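PDB 5HL6: putative GAF sensor protein from Burkholderia vietnamiensis, which probably reduces free L-methionine-(R)-S-oxide to methionine through a GAF-type domain. Local coordinates for residues A25-A28 against E29-R32; V142-V146 against A147-D151. One frame throughout, in Å; residues are numbered along the deposited sequence.

Contact 1 comes first along the chain, two successive turns within helix 20-35; contact 2 follows much later, where strand 136-144 ends and the chain turns toward helix 152-176. Their centres lie 21 Å apart and their nearest atoms about 9 Å, so they do not touch. Helix 152-176 relates them: L161 and V164, on that helix, pack against residues 25-32, while D151 of contact 2 occupies its N-cap position. A salt bridge from D151 to K20 also ties the loop to the start of helix 20-35. Contact 1 thus belongs to the layer formed by helices 20-35, 41-55 and 152-176, and contact 2 connects the antiparallel sheet to that layer.

Contact 1. Residues A25-A28 against E29-R32; sequences ATLA and EQAR
Q30 folds its side chain back along the helix toward T26 and L27, one turn earlier. Its amide oxygen OE1 lies 3.5 Å from L27 CD1 and 4.0 Å from T26 CG2, van der Waals contacts of a polar oxygen with two methyls. With CG anti to the carbonyl carbon (chi1 -68°) and the chain extended beyond it, the side chain runs past the T26 carbonyl, bringing Q30 CG to 3.4 Å from T26 O. On another flank, A31 CB rests 3.4 Å from L27 O.

Beneath these contacts runs the i to i+4 backbone pattern of an alpha helix: the amides of E29, Q30, A31 and R32 donate to the carbonyls of A25, T26, L27 and A28. The bond from A31 N to L27 O measures 2.8 Å with an N-H...O angle of 163°, and the other three are similarly straight. R32, bent at chi3 (-54°), turns its guanidinium back so that A28 O lies above one face, toward its rim. E29 CD lies in plane at the guanidinium edge, an i to i+3 ion pair modelled too short for its exact geometry to be trusted. Farther out, L27 and A31 pack on L51 of helix 41-55, and A28 meets L161 of helix 152-176.

Chemically, the helix is amphipathic: buried L27, A28 and A31 provide apolar surface to two neighbouring helices, whereas T26, E29 and Q30 keep polar groups on exposed positions.

Contact 2. Residues V142-V146 against A147-D151; sequences VDSPV and AARFD
Apolar contacts join F150 to the end of the strand it folds back against. V142 CG1 comes within 3.7 Å of F150 CZ, the two side chains crossing at about a right angle, and S144 CB lies 4.0 Å from F150 CE2. Both approaches are oblique to the ring. One face of the ring is occupied by its own neighbour: R149 CG sits 3.7 Å above the plane of the F150 ring, over its centre. The R149 aliphatic stem also packs on S144, whose OG is 3.3 Å from R149 CB.

Polar contacts shape the bend. With S144 OG anti to the backbone N (chi1 170°), the hydroxyl reaches forward to accept from V146 N at 3.0 Å and 161°, forming an ST turn. The same hydroxyl bonds to R58 O, so both a turn amide and a distant carbonyl hold it. V146 to R149 then form a type II beta turn; the V146 carbonyl and the R149 amide both bond to S123 OG, while R149 NE binds D57 O.

Around this reversal, V142 and S144 hydrogen-bond through their backbones with strand 123-130 or the residues just before it, and F150 packs on S123 and I125. D151 OD1 accepts from D154 N, capping helix 152-176. The segment therefore carries the chain from the C-terminal end of strand 136-144, an inner strand, past the start of strand 123-130 and into helix 152-176.

Contact 1. Residues A25-A28 against E29-R32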
loop_
_atom_site.group_PDB
_atom_site.type_symbol
_atom_site.label_atom_id
_atom_site.label_comp_id
_atom_site.label_asym_id
_atom_site.label_seq_id
_atom_site.Cartn_x
_atom_site.Cartn_y
_atom_site.Cartn_z
ATOM N N ALA B 25 -12.065 2.569 -18.726
ATOM C CA ALA B 25 -13.150 3.480 -18.381
ATOM C C ALA B 25 -13.905 2.991 -17.151
ATOM O O ALA B 25 -14.227 3.782 -16.258
ATOM C CB ALA B 25 -14.095 3.643 -19.574
ATOM N N THR B 26 -14.198 1.689 -17.088
ATOM C CA THR B 26 -14.850 1.134 -15.906
ATOM C C THR B 26 -13.986 1.313 -14.663
ATOM O O THR B 26 -14.486 1.681 -13.592
ATOM C CB THR B 26 -15.167 -0.344 -16.142
ATOM O OG1 THR B 26 -16.178 -0.457 -17.151
ATOM C CG2 THR B 26 -15.646 -1.018 -14.859
ATOM N N LEU B 27 -12.679 1.068 -14.795
ATOM C CA LEU B 27 -11.770 1.199 -13.660
ATOM C C LEU B 27 -11.652 2.651 -13.200
ATOM O O LEU B 27 -11.533 2.910 -11.996
ATOM C CB LEU B 27 -10.403 0.618 -14.037
ATOM C CG LEU B 27 -9.373 0.384 -12.933
ATOM C CD1 LEU B 27 -9.986 -0.388 -11.775
ATOM C CD2 LEU B 27 -8.161 -0.363 -13.482
ATOM N N ALA B 28 -11.728 3.606 -14.135
ATOM C CA ALA B 28 -11.684 5.020 -13.775
ATOM C C ALA B 28 -12.891 5.417 -12.936
ATOM O O ALA B 28 -12.773 6.210 -11.992
ATOM C CB ALA B 28 -11.610 5.879 -15.038
ATOM N N GLU B 29 -14.067 4.891 -13.276
ATOM C CA GLU B 29 -15.251 5.194 -12.475
ATOM C C GLU B 29 -15.148 4.562 -11.096
ATOM O O GLU B 29 -15.538 5.174 -10.095
ATOM C CB GLU B 29 -16.516 4.727 -13.193
ATOM C CG GLU B 29 -17.777 4.845 -12.346
ATOM C CD GLU B 29 -18.051 6.269 -11.857
ATOM O OE1 GLU B 29 -17.972 7.213 -12.674
ATOM O OE2 GLU B 29 -18.347 6.444 -10.651
ATOM N N GLN B 30 -14.619 3.336 -11.021
ATOM C CA GLN B 30 -14.373 2.720 -9.721
ATOM C C GLN B 30 -13.391 3.549 -8.908
ATOM O O GLN B 30 -13.607 3.792 -7.713
ATOM C CB GLN B 30 -13.835 1.304 -9.893
ATOM C CG GLN B 30 -14.801 0.310 -10.463
ATOM C CD GLN B 30 -14.153 -1.040 -10.615
ATOM O OE1 GLN B 30 -13.383 -1.267 -11.549
ATOM N NE2 GLN B 30 -14.434 -1.942 -9.682
ATOM N N ALA B 31 -12.295 3.982 -9.544
ATOM C CA ALA B 31 -11.315 4.823 -8.866
ATOM C C ALA B 31 -11.943 6.121 -8.376
ATOM O O ALA B 31 -11.677 6.562 -7.252
ATOM C CB ALA B 31 -10.134 5.117 -9.795
ATOM N N ARG B 32 -12.771 6.753 -9.214
ATOM C CA ARG B 32 -13.493 7.946 -8.785
ATOM C C ARG B 32 -14.334 7.656 -7.546
ATOM O O ARG B 32 -14.262 8.380 -6.547
ATOM C CB ARG B 32 -14.380 8.456 -9.922
ATOM C CG ARG B 32 -15.139 9.748 -9.614
ATOM C CD ARG B 32 -15.942 10.222 -10.829
ATOM N NE ARG B 32 -15.100 10.362 -12.021
ATOM C CZ ARG B 32 -15.124 9.542 -13.071
ATOM N NH1 ARG B 32 -15.963 8.515 -13.103
ATOM N NH2 ARG B 32 -14.311 9.751 -14.097
#

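Contact 2. Residues V142-V146 against A147-D151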
loop_
_atom_site.group_PDB
_atom_site.type_symbol
_atom_site.label_atom_id
_atom_site.label_comp_id
_atom_site.label_asym_id
_atom_site.label_seq_id
_atom_site.Cartn_x
_atom_site.Cartn_y
_atom_site.Cartn_z
ATOM N N VAL B 142 3.849 1.257 -12.831
ATOM C CA VAL B 142 3.276 -0.087 -12.921
ATOM C C VAL B 142 4.227 -0.982 -13.697
ATOM O O VAL B 142 4.749 -0.585 -14.743
ATOM C CB VAL B 142 1.889 -0.098 -13.595
ATOM C CG1 VAL B 142 1.280 -1.501 -13.544
ATOM C CG2 VAL B 142 0.958 0.884 -12.913
ATOM N N ASP B 143 4.421 -2.201 -13.206
ATOM C CA ASP B 143 5.346 -3.141 -13.812
ATOM C C ASP B 143 4.652 -4.468 -14.079
ATOM O O ASP B 143 3.715 -4.858 -13.375
ATOM C CB ASP B 143 6.572 -3.356 -12.911
ATOM C CG ASP B 143 7.338 -2.074 -12.675
ATOM O OD1 ASP B 143 8.259 -1.788 -13.457
ATOM O OD2 ASP B 143 6.998 -1.333 -11.730
ATOM N N SER B 144 5.149 -5.176 -15.086
ATOM C CA SER B 144 4.672 -6.496 -15.457
ATOM C C SER B 144 5.865 -7.421 -15.627
ATOM O O SER B 144 6.929 -6.977 -16.069
ATOM C CB SER B 144 3.882 -6.441 -16.772
ATOM O OG SER B 144 3.592 -7.740 -17.271
ATOM N N PRO B 145 5.729 -8.703 -15.271
ATOM C CA PRO B 145 6.798 -9.667 -15.561
ATOM C C PRO B 145 6.776 -10.182 -16.989
ATOM O O PRO B 145 7.602 -11.036 -17.333
ATOM C CB PRO B 145 6.522 -10.802 -14.561
ATOM C CG PRO B 145 5.037 -10.763 -14.353
ATOM C CD PRO B 145 4.606 -9.320 -14.536
ATOM N N VAL B 146 5.867 -9.680 -17.822
ATOM C CA VAL B 146 5.719 -10.109 -19.208
ATOM C C VAL B 146 6.229 -8.999 -20.121
ATOM O O VAL B 146 5.943 -7.817 -19.899
ATOM C CB VAL B 146 4.250 -10.458 -19.526
ATOM C CG1 VAL B 146 4.079 -10.768 -21.005
ATOM C CG2 VAL B 146 3.785 -11.629 -18.672
ATOM N N ALA B 147 6.984 -9.382 -21.148
ATOM C CA ALA B 147 7.502 -8.407 -22.100
ATOM C C ALA B 147 6.363 -7.736 -22.864
ATOM O O ALA B 147 5.391 -8.387 -23.262
ATOM C CB ALA B 147 8.465 -9.084 -23.075
ATOM N N ALA B 148 6.482 -6.417 -23.048
ATOM C CA ALA B 148 5.531 -5.628 -23.835
ATOM C C ALA B 148 4.090 -5.808 -23.351
ATOM O O ALA B 148 3.156 -5.937 -24.147
ATOM C CB ALA B 148 5.650 -5.964 -25.323
ATOM N N ARG B 149 3.902 -5.812 -22.030
ATOM C CA ARG B 149 2.552 -5.899 -21.484
ATOM C C ARG B 149 1.746 -4.629 -21.746
ATOM O O ARG B 149 0.514 -4.693 -21.854
ATOM C CB ARG B 149 2.625 -6.197 -19.984
ATOM C CG ARG B 149 1.383 -5.843 -19.158
ATOM C CD ARG B 149 0.275 -6.863 -19.324
ATOM N NE ARG B 149 -0.856 -6.607 -18.429
ATOM C CZ ARG B 149 -1.846 -5.761 -18.695
ATOM N NH1 ARG B 149 -1.842 -5.068 -19.829
ATOM N NH2 ARG B 149 -2.842 -5.604 -17.830
ATOM N N PHE B 150 2.408 -3.479 -21.875
ATOM C CA PHE B 150 1.739 -2.190 -21.999
ATOM C C PHE B 150 1.932 -1.619 -23.400
ATOM O O PHE B 150 3.067 -1.473 -23.870
ATOM C CB PHE B 150 2.258 -1.201 -20.950
ATOM C CG PHE B 150 2.226 -1.739 -19.545
ATOM C CD1 PHE B 150 1.022 -1.895 -18.878
ATOM C CD2 PHE B 150 3.400 -2.093 -18.893
ATOM C CE1 PHE B 150 0.989 -2.396 -17.586
ATOM C CE2 PHE B 150 3.374 -2.599 -17.604
ATOM C CZ PHE B 150 2.169 -2.748 -16.951
ATOM N N ASP B 151 0.821 -1.290 -24.059
ATOM C CA ASP B 151 0.821 -0.631 -25.354
ATOM C C ASP B 151 0.234 0.769 -25.205
ATOM O O ASP B 151 -0.024 1.246 -24.093
ATOM C CB ASP B 151 0.060 -1.472 -26.387
ATOM C CG ASP B 151 -1.379 -1.770 -25.973
ATOM O OD1 ASP B 151 -2.028 -0.912 -25.334
ATOM O OD2 ASP B 151 -1.869 -2.870 -26.305
#